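Adenylate kinase (Thermus thermophilus, PDB 3CM0) catalyses the reversible transfer of the terminal phosphate of ATP to AMP, giving two ADP, and so helps balance the adenine nucleotide pool of the cell. Local coordinates at residues G4-F9 with E78-D83; K31-G36 with E70-E75. One frame throughout, in Å; residues are numbered along the deposited sequence.

Interaction 1. Residues G4-F9 with E78-D83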
loop_
_atom_site.group_PDB
_atom_site.type_symbol
_atom_site.label_atom_id
_atom_site.label_comp_id
_atom_site.label_asym_id
_atom_site.label_seq_id
_atom_site.Cartn_x
_atom_site.Cartn_y
_atom_site.Cartn_z
ATOM N N GLY A 4 3.987 17.293 8.568
ATOM C CA GLY A 4 4.099 15.855 8.606
ATOM C C GLY A 4 4.707 15.382 7.314
ATOM O O GLY A 4 4.947 16.172 6.391
ATOM N N GLN A 5 4.976 14.084 7.262
ATOM C CA GLN A 5 5.555 13.487 6.067
ATOM C C GLN A 5 4.865 12.166 5.783
ATOM O O GLN A 5 4.545 11.391 6.693
ATOM C CB GLN A 5 7.056 13.265 6.261
ATOM C CG GLN A 5 7.811 14.542 6.485
ATOM C CD GLN A 5 9.302 14.323 6.610
ATOM O OE1 GLN A 5 9.746 13.346 7.212
ATOM N NE2 GLN A 5 10.086 15.242 6.052
ATOM N N ALA A 6 4.603 11.901 4.508
ATOM C CA ALA A 6 3.946 10.647 4.171
ATOM C C ALA A 6 4.715 9.939 3.062
ATOM O O ALA A 6 5.385 10.587 2.260
ATOM C CB ALA A 6 2.496 10.923 3.673
ATOM N N VAL A 7 4.630 8.611 3.075
ATOM C CA VAL A 7 5.180 7.800 1.985
ATOM C C VAL A 7 4.139 6.769 1.586
ATOM O O VAL A 7 3.503 6.152 2.439
ATOM C CB VAL A 7 6.487 7.067 2.369
ATOM C CG1 VAL A 7 6.984 6.250 1.144
ATOM C CG2 VAL A 7 7.562 8.085 2.730
ATOM N N ILE A 8 3.945 6.579 0.272
ATOM C CA ILE A 8 3.007 5.608 -0.221
ATOM C C ILE A 8 3.790 4.549 -0.979
ATOM O O ILE A 8 4.680 4.900 -1.751
ATOM C CB ILE A 8 2.004 6.277 -1.219
ATOM C CG1 ILE A 8 1.086 7.248 -0.450
ATOM C CG2 ILE A 8 1.177 5.231 -1.909
ATOM C CD1 ILE A 8 0.227 8.215 -1.402
ATOM N N PHE A 9 3.497 3.278 -0.725
ATOM C CA PHE A 9 4.174 2.177 -1.459
ATOM C C PHE A 9 3.224 1.466 -2.421
ATOM O O PHE A 9 2.130 1.065 -2.026
ATOM C CB PHE A 9 4.700 1.105 -0.468
ATOM C CG PHE A 9 5.964 1.479 0.218
ATOM C CD1 PHE A 9 7.183 0.960 -0.220
ATOM C CD2 PHE A 9 5.959 2.352 1.306
ATOM C CE1 PHE A 9 8.362 1.298 0.434
ATOM C CE2 PHE A 9 7.134 2.691 1.956
ATOM C CZ PHE A 9 8.336 2.169 1.526
ATOM N N GLU A 78 2.711 12.620 12.566
ATOM C CA GLU A 78 3.762 13.385 11.943
ATOM C C GLU A 78 4.371 12.580 10.797
ATOM O O GLU A 78 4.755 13.152 9.781
ATOM C CB GLU A 78 4.863 13.713 12.952
ATOM C CG GLU A 78 4.401 14.468 14.189
ATOM C CD GLU A 78 5.424 14.407 15.314
ATOM O OE1 GLU A 78 6.497 15.040 15.191
ATOM O OE2 GLU A 78 5.154 13.709 16.319
ATOM N N ARG A 79 4.438 11.262 10.953
ATOM C CA ARG A 79 5.071 10.428 9.895
ATOM C C ARG A 79 4.241 9.181 9.650
ATOM O O ARG A 79 4.087 8.340 10.542
ATOM C CB ARG A 79 6.479 10.016 10.328
ATOM C CG ARG A 79 7.374 11.172 10.660
ATOM C CD ARG A 79 8.757 10.622 11.025
ATOM N NE ARG A 79 9.679 11.689 11.406
ATOM C CZ ARG A 79 10.713 11.512 12.222
ATOM N NH1 ARG A 79 10.954 10.312 12.741
ATOM N NH2 ARG A 79 11.498 12.533 12.538
ATOM N N VAL A 80 3.733 9.052 8.414
ATOM C CA VAL A 80 2.860 7.948 8.087
ATOM C C VAL A 80 3.258 7.278 6.764
ATOM O O VAL A 80 3.718 7.971 5.835
ATOM C CB VAL A 80 1.391 8.480 7.941
ATOM C CG1 VAL A 80 1.343 9.571 6.831
ATOM C CG2 VAL A 80 0.433 7.358 7.626
ATOM N N ILE A 81 3.024 5.968 6.720
ATOM C CA ILE A 81 3.255 5.110 5.538
ATOM C C ILE A 81 1.960 4.410 5.164
ATOM O O ILE A 81 1.195 3.924 6.017
ATOM C CB ILE A 81 4.391 4.077 5.818
ATOM C CG1 ILE A 81 5.741 4.817 5.764
ATOM C CG2 ILE A 81 4.340 2.942 4.838
ATOM C CD1 ILE A 81 6.968 3.901 6.064
ATOM N N PHE A 82 1.682 4.420 3.852
ATOM C CA PHE A 82 0.532 3.763 3.294
ATOM C C PHE A 82 1.054 2.604 2.467
ATOM O O PHE A 82 1.937 2.798 1.655
ATOM C CB PHE A 82 -0.235 4.735 2.391
ATOM C CG PHE A 82 -0.883 5.868 3.180
ATOM C CD1 PHE A 82 -2.126 5.675 3.773
ATOM C CD2 PHE A 82 -0.236 7.093 3.316
ATOM C CE1 PHE A 82 -2.729 6.702 4.496
ATOM C CE2 PHE A 82 -0.834 8.141 4.049
ATOM C CZ PHE A 82 -2.085 7.934 4.629
ATOM N N ASP A 83 0.493 1.421 2.679
ATOM C CA ASP A 83 0.908 0.220 1.958
ATOM C C ASP A 83 -0.430 -0.508 1.742
ATOM O O ASP A 83 -1.025 -1.009 2.684
ATOM C CB ASP A 83 1.862 -0.564 2.874
ATOM C CG ASP A 83 2.205 -1.931 2.345
ATOM O OD1 ASP A 83 2.298 -2.082 1.111
ATOM O OD2 ASP A 83 2.392 -2.841 3.180
#
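Ala6 and Val80 meet on one face of a pair of parallel strands, with Ala6 CB 3.6 Å from Val80 CG1. Val80 CG1 stands between the backbone N and the carbonyl carbon of its own residue (chi1 59°), and this brings it up to the alanine. Phe82 lies further along the same face. Its ring turns an edge to Ala6 CB, and one ring face takes Val80 CG2, offset toward the rim. Ile8 crosses this side chain at a slant, its CG1 4.0 Å from Phe82 CD2. The opposite face carries Val7, Ile81 and Phe9. Ile81 CG1 lies 4.1 Å from Val7 CB, while its CG2 branch reaches Phe9 CD2 at 3.9 Å. Ala21 and Leu24 of helix 17-28 cover Phe9 and Ile81 there. Strand 4-10 is the central one of five parallel strands in the CORE sheet, and 79-83 lies next to it, in the 2-3-1-4-5 order of this P-loop kinase fold. Five backbone hydrogen bonds join them. Val7 is gripped through both its N and its O: Val7 N donates to Val80 O at 3.0 Å, and Val7 O accepts from Phe82 N at 2.9 Å. At the start of the pair the side chains are looser and face solvent. Gln5 and Arg79 lie on the face of Val7 and Ile81, but their side chains make no close contact with each other, and Arg79 and Glu78 are exposed. The backbone still closes here, with Gln5 N 2.7 Å from Glu78 O. At the far end, Asp83 forms salt bridges with Lys17, a predicted ATP-binding residue, and Lys32.

Interaction 2. Residues K31-G36 with E70-E75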
loop_
_atom_site.group_PDB
_atom_site.type_symbol
_atom_site.label_atom_id
_atom_site.label_comp_id
_atom_site.label_asym_id
_atom_site.label_seq_id
_atom_site.Cartn_x
_atom_site.Cartn_y
_atom_site.Cartn_z
ATOM N N LYS A 31 4.369 5.642 11.118
ATOM C CA LYS A 31 3.296 4.748 11.496
ATOM C C LYS A 31 2.740 4.165 10.188
ATOM O O LYS A 31 2.256 4.922 9.307
ATOM C CB LYS A 31 2.181 5.502 12.231
ATOM C CG LYS A 31 1.036 4.589 12.639
ATOM C CD LYS A 31 0.165 5.191 13.748
ATOM C CE LYS A 31 -0.523 6.463 13.318
ATOM N NZ LYS A 31 -1.463 6.957 14.367
ATOM N N LYS A 32 2.822 2.839 10.053
ATOM C CA LYS A 32 2.319 2.140 8.874
ATOM C C LYS A 32 0.835 1.881 9.077
ATOM O O LYS A 32 0.425 1.112 9.939
ATOM C CB LYS A 32 3.077 0.815 8.688
ATOM C CG LYS A 32 2.724 0.011 7.451
ATOM C CD LYS A 32 3.757 -1.118 7.285
ATOM C CE LYS A 32 3.543 -2.003 6.061
ATOM N NZ LYS A 32 2.345 -2.884 6.144
ATOM N N LEU A 33 0.016 2.535 8.273
ATOM C CA LEU A 33 -1.411 2.400 8.409
ATOM C C LEU A 33 -2.026 1.247 7.622
ATOM O O LEU A 33 -1.581 0.899 6.531
ATOM C CB LEU A 33 -2.092 3.702 7.982
ATOM C CG LEU A 33 -1.592 4.993 8.622
ATOM C CD1 LEU A 33 -2.520 6.124 8.222
ATOM C CD2 LEU A 33 -1.528 4.841 10.133
ATOM N N SER A 34 -3.063 0.657 8.197
ATOM C CA SER A 34 -3.797 -0.409 7.530
ATOM C C SER A 34 -5.255 -0.097 7.806
ATOM O O SER A 34 -5.715 -0.184 8.959
ATOM C CB SER A 34 -3.460 -1.792 8.106
ATOM O OG SER A 34 -4.495 -2.714 7.763
ATOM N N THR A 35 -5.981 0.293 6.764
ATOM C CA THR A 35 -7.390 0.614 6.939
ATOM C C THR A 35 -8.128 -0.633 7.461
ATOM O O THR A 35 -8.923 -0.549 8.403
ATOM C CB THR A 35 -8.022 1.150 5.591
ATOM O OG1 THR A 35 -7.916 0.165 4.550
ATOM C CG2 THR A 35 -7.281 2.411 5.130
ATOM N N GLY A 36 -7.835 -1.792 6.874
ATOM C CA GLY A 36 -8.481 -3.021 7.314
ATOM C C GLY A 36 -8.270 -3.330 8.795
ATOM O O GLY A 36 -9.218 -3.675 9.507
ATOM N N GLU A 70 -11.897 9.255 6.919
ATOM C CA GLU A 70 -12.079 9.748 8.291
ATOM C C GLU A 70 -11.121 8.997 9.245
ATOM O O GLU A 70 -10.455 9.609 10.103
ATOM C CB GLU A 70 -13.528 9.539 8.745
ATOM C CG GLU A 70 -13.725 9.764 10.291
ATOM C CD GLU A 70 -13.435 11.185 10.703
ATOM O OE1 GLU A 70 -13.677 12.086 9.871
ATOM O OE2 GLU A 70 -12.995 11.423 11.855
ATOM N N LEU A 71 -11.053 7.671 9.096
ATOM C CA LEU A 71 -10.156 6.870 9.933
ATOM C C LEU A 71 -8.704 7.243 9.709
ATOM O O LEU A 71 -7.917 7.244 10.639
ATOM C CB LEU A 71 -10.342 5.382 9.666
ATOM C CG LEU A 71 -11.651 4.792 10.188
ATOM C CD1 LEU A 71 -11.745 3.317 9.835
ATOM C CD2 LEU A 71 -11.733 4.996 11.702
ATOM N N ILE A 72 -8.329 7.511 8.457
ATOM C CA ILE A 72 -6.960 7.919 8.204
ATOM C C ILE A 72 -6.689 9.285 8.876
ATOM O O ILE A 72 -5.610 9.507 9.476
ATOM C CB ILE A 72 -6.699 8.002 6.674
ATOM C CG1 ILE A 72 -6.735 6.588 6.086
ATOM C CG2 ILE A 72 -5.337 8.681 6.405
ATOM C CD1 ILE A 72 -6.708 6.570 4.522
ATOM N N ARG A 73 -7.653 10.198 8.807
ATOM C CA ARG A 73 -7.437 11.508 9.454
ATOM C C ARG A 73 -7.252 11.284 10.977
ATOM O O ARG A 73 -6.371 11.887 11.623
ATOM C CB ARG A 73 -8.635 12.448 9.175
ATOM C CG ARG A 73 -8.474 13.899 9.771
ATOM C CD ARG A 73 -9.460 14.934 9.165
ATOM N NE ARG A 73 -10.878 14.649 9.384
ATOM C CZ ARG A 73 -11.871 15.284 8.761
ATOM N NH1 ARG A 73 -11.601 16.236 7.881
ATOM N NH2 ARG A 73 -13.135 14.965 9.013
ATOM N N GLU A 74 -8.075 10.421 11.556
ATOM C CA GLU A 74 -7.977 10.126 13.015
ATOM C C GLU A 74 -6.654 9.482 13.407
ATOM O O GLU A 74 -6.251 9.506 14.588
ATOM C CB GLU A 74 -9.111 9.197 13.425
ATOM C CG GLU A 74 -10.484 9.844 13.270
ATOM C CD GLU A 74 -11.615 8.894 13.653
ATOM O OE1 GLU A 74 -11.350 7.881 14.360
ATOM O OE2 GLU A 74 -12.783 9.173 13.267
ATOM N N GLU A 75 -5.998 8.898 12.391
ATOM C CA GLU A 75 -4.724 8.190 12.502
ATOM C C GLU A 75 -3.510 8.919 11.967
ATOM O O GLU A 75 -2.395 8.465 12.214
ATOM C CB GLU A 75 -4.790 6.837 11.773
ATOM C CG GLU A 75 -5.742 5.806 12.338
ATOM C CD GLU A 75 -5.179 5.110 13.558
ATOM O OE1 GLU A 75 -3.994 4.693 13.515
ATOM O OE2 GLU A 75 -5.925 4.985 14.549
#
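Lys31 reaches from its strand to Glu75 of helix 65-75 and meets it twice. Its NZ lies 2.8 Å from Glu75 O in a weak hydrogen bond. The same NZ is 3.5 Å from Glu75 OE1, a long salt bridge. The lysine chain leaves with CG anti to the backbone N (chi1 180°) and bends once at chi3, which carries the ammonium to the carbonyl. The bend of Glu75 at chi2 (-79°) turns OE1 to the side of the lysine, and the two side chains cross at about a right angle. Without the long chain, as with an alanine at Lys31, the Glu75 carboxylate would probably lose this positive mate and Glu75 O its lysine donor. Glu75 N is held within the helix by weak bonds to Leu71 O and Ile72 O. On the outer side of the helix, Arg73 NH2 donates to Glu70 OE1 at 3.1 Å, tilted from the guanidinium plane, and completes a salt bridge. Beside the Lys31-Glu75 pair the contact is apolar. Leu33 CD2 lies 4.2 Å from Glu75 CB, and Leu33 CD1 is equally far from Ile72 CG2. Thr35 CG2 touches Ile72 CD1. Ser34 is the N-cap of helix 35-44, its OG accepting from Asp37 N. Helix 65-75 is the returning helix of the connection between parallel CORE strands 31-33 and 79-83, into which the NMP region with its predicted AMP-binding Thr35 is inserted.

The two contacts have centres 10 Å apart and share one sheet. Strand 79-83 lies between strand 4-10 and strand 31-33, so interaction 1 forms one side of it and the strand of interaction 2 the other. Backbone hydrogen bonds of Lys31 with Arg79 and with Ile81, and packing of Val80 on Leu33, join them directly. Along the chain the order is 4-9, 31-36, 70-75, 78-83, so interaction 2 falls entirely between the two halves of interaction 1. Helix 65-75 is followed after a short turn by strand 79-83, which runs the opposite way. The NMP region, 34-63, leaves after strand 31-33 and the chain returns through helix 65-75, consistent with a small domain that moves during catalysis.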